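Porin (Pseudomonas aeruginosa, PDB 3T24) is an outer-membrane beta-barrel channel of the OprD family, probably letting small carboxylate-bearing solutes across the outer membrane. Local coordinates at residues 379-382 / 383-386. Sequence-based numbering, arbitrary orientation.
Sequences MRTN and YTND. With SO4 (sulfate ion), chain D.
The tight connection between barrel strands 371-381 and 386-399 is built around T381, whose hydroxyl meets the backbone of Y383 and T384 in an ST turn. T381 OG1 accepts a nearly straight bond from Y383 N (3.2 Å) and another from T384 N (2.9 Å), so one oxygen grips two successive amides as the chain reverses. The rotamer makes this possible: OG1 sits between the backbone N and the carbonyl carbon (chi1 87°), facing the turn, while CG2 lies beside the backbone N.

At the other end of the turn D386 reaches back across it. Its OD1 receives T381 N at 2.9 Å, the amide coming from above the carboxylate, 43° out of its plane. The second oxygen is tied to the same threonine through water: one molecule donates to T381 O (2.7 Å) and to D386 OD2 (2.6 Å). OD2 also rests against the aliphatic part of R380, 3.4 Å from CD. The arginine's guanidinium lies almost parallel to the carboxylate (12° between planes), but no N-H points at it, so any attraction between the two charges is probably only general and through space. Instead NE gives a hydrogen bond to O4 (3.2 Å) of a sulfate probably taken up from the crystallisation liquor, with a weak second one from NH2, and NH1 binds M379 O and forms a salt bridge with D388.

Near the apex, T384 CG2 lies over one face of the Y383 ring, toward its rim, and N382 OD1 meets the ring edge in plane, 3.1 Å from CD2. The N382 and Y383 side chains also hold the neighbouring strand 348-361: N382 bonds K350 N and E348 O, and Y383 OH bonds E351. The whole is a short beta-hairpin connection at the barrel end remote from the termini, the extracellular end in OprD-type porins.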
loop_
_atom_site.group_PDB
_atom_site.type_symbol
_atom_site.label_atom_id
_atom_site.label_comp_id
_atom_site.label_asym_id
_atom_site.label_seq_id
_atom_site.Cartn_x
_atom_site.Cartn_y
_atom_site.Cartn_z
ATOM N N MET A 379 0.101 -16.924 10.098
ATOM C CA MET A 379 -1.133 -17.112 9.339
ATOM C C MET A 379 -1.587 -18.570 9.459
ATOM O O MET A 379 -0.816 -19.489 9.162
ATOM C CB MET A 379 -0.914 -16.752 7.862
ATOM C CG MET A 379 -1.951 -17.363 6.863
ATOM S SD MET A 379 -3.529 -16.525 6.990
ATOM C CE MET A 379 -3.090 -14.846 6.568
ATOM N N ARG A 380 -2.812 -18.793 9.921
ATOM C CA ARG A 380 -3.348 -20.169 9.954
ATOM C C ARG A 380 -4.683 -20.294 9.230
ATOM O O ARG A 380 -5.527 -19.390 9.285
ATOM C CB ARG A 380 -3.485 -20.695 11.392
ATOM C CG ARG A 380 -2.158 -20.796 12.195
ATOM C CD ARG A 380 -1.272 -21.969 11.775
ATOM N NE ARG A 380 -0.031 -22.029 12.558
ATOM C CZ ARG A 380 1.094 -21.379 12.242
ATOM N NH1 ARG A 380 1.155 -20.622 11.131
ATOM N NH2 ARG A 380 2.169 -21.489 13.033
ATOM N N THR A 381 -4.883 -21.414 8.550
ATOM C CA THR A 381 -6.140 -21.618 7.834
ATOM C C THR A 381 -6.692 -23.024 8.019
ATOM O O THR A 381 -6.033 -23.900 8.583
ATOM C CB THR A 381 -6.010 -21.297 6.320
ATOM O OG1 THR A 381 -5.557 -22.453 5.611
ATOM C CG2 THR A 381 -5.051 -20.139 6.086
ATOM N N ASN A 382 -7.919 -23.232 7.554
ATOM C CA ASN A 382 -8.504 -24.566 7.587
ATOM C C ASN A 382 -8.575 -25.172 6.201
ATOM O O ASN A 382 -9.246 -26.157 6.011
ATOM C CB ASN A 382 -9.901 -24.539 8.212
ATOM C CG ASN A 382 -10.953 -23.903 7.295
ATOM O OD1 ASN A 382 -10.635 -23.361 6.239
ATOM N ND2 ASN A 382 -12.218 -23.962 7.716
ATOM N N TYR A 383 -7.890 -24.583 5.228
ATOM C CA TYR A 383 -8.077 -25.026 3.853
ATOM C C TYR A 383 -6.854 -24.923 2.931
ATOM O O TYR A 383 -6.865 -25.505 1.861
ATOM C CB TYR A 383 -9.243 -24.266 3.229
ATOM C CG TYR A 383 -8.933 -22.807 2.958
ATOM C CD1 TYR A 383 -8.438 -22.400 1.719
ATOM C CD2 TYR A 383 -9.134 -21.838 3.942
ATOM C CE1 TYR A 383 -8.158 -21.070 1.461
ATOM C CE2 TYR A 383 -8.867 -20.520 3.700
ATOM C CZ TYR A 383 -8.366 -20.135 2.451
ATOM O OH TYR A 383 -8.076 -18.809 2.210
ATOM N N THR A 384 -5.819 -24.184 3.328
ATOM C CA THR A 384 -4.653 -24.004 2.465
ATOM C C THR A 384 -3.339 -23.905 3.262
ATOM O O THR A 384 -3.308 -24.253 4.438
ATOM C CB THR A 384 -4.829 -22.785 1.515
ATOM O OG1 THR A 384 -3.711 -22.699 0.616
ATOM C CG2 THR A 384 -4.955 -21.471 2.306
ATOM N N ASN A 385 -2.263 -23.437 2.621
ATOM C CA ASN A 385 -0.925 -23.422 3.241
ATOM C C ASN A 385 -0.851 -22.515 4.451
ATOM O O ASN A 385 -1.294 -21.387 4.400
ATOM C CB ASN A 385 0.162 -22.941 2.266
ATOM C CG ASN A 385 -0.075 -23.381 0.838
ATOM O OD1 ASN A 385 -0.137 -22.548 -0.086
ATOM N ND2 ASN A 385 -0.194 -24.693 0.640
ATOM N N ASP A 386 -0.261 -22.993 5.533
ATOM C CA ASP A 386 0.015 -22.127 6.675
ATOM C C ASP A 386 1.479 -21.703 6.706
ATOM O O ASP A 386 2.367 -22.522 6.475
ATOM C CB ASP A 386 -0.306 -22.856 7.978
ATOM C CG ASP A 386 -1.772 -23.159 8.121
ATOM O OD1 ASP A 386 -2.565 -22.685 7.282
ATOM O OD2 ASP A 386 -2.130 -23.870 9.085
HETATM S S SO4 D . 1.803 -25.035 14.540
HETATM O O1 SO4 D . 1.143 -26.270 14.947
HETATM O O2 SO4 D . 3.109 -24.904 15.174
HETATM O O3 SO4 D . 2.016 -25.099 13.100
HETATM O O4 SO4 D . 0.923 -23.930 14.928
HETATM O O HOH W 1 -4.231 -24.390 10.570
HETATM O O HOH W 2 -4.153 -25.463 6.634
#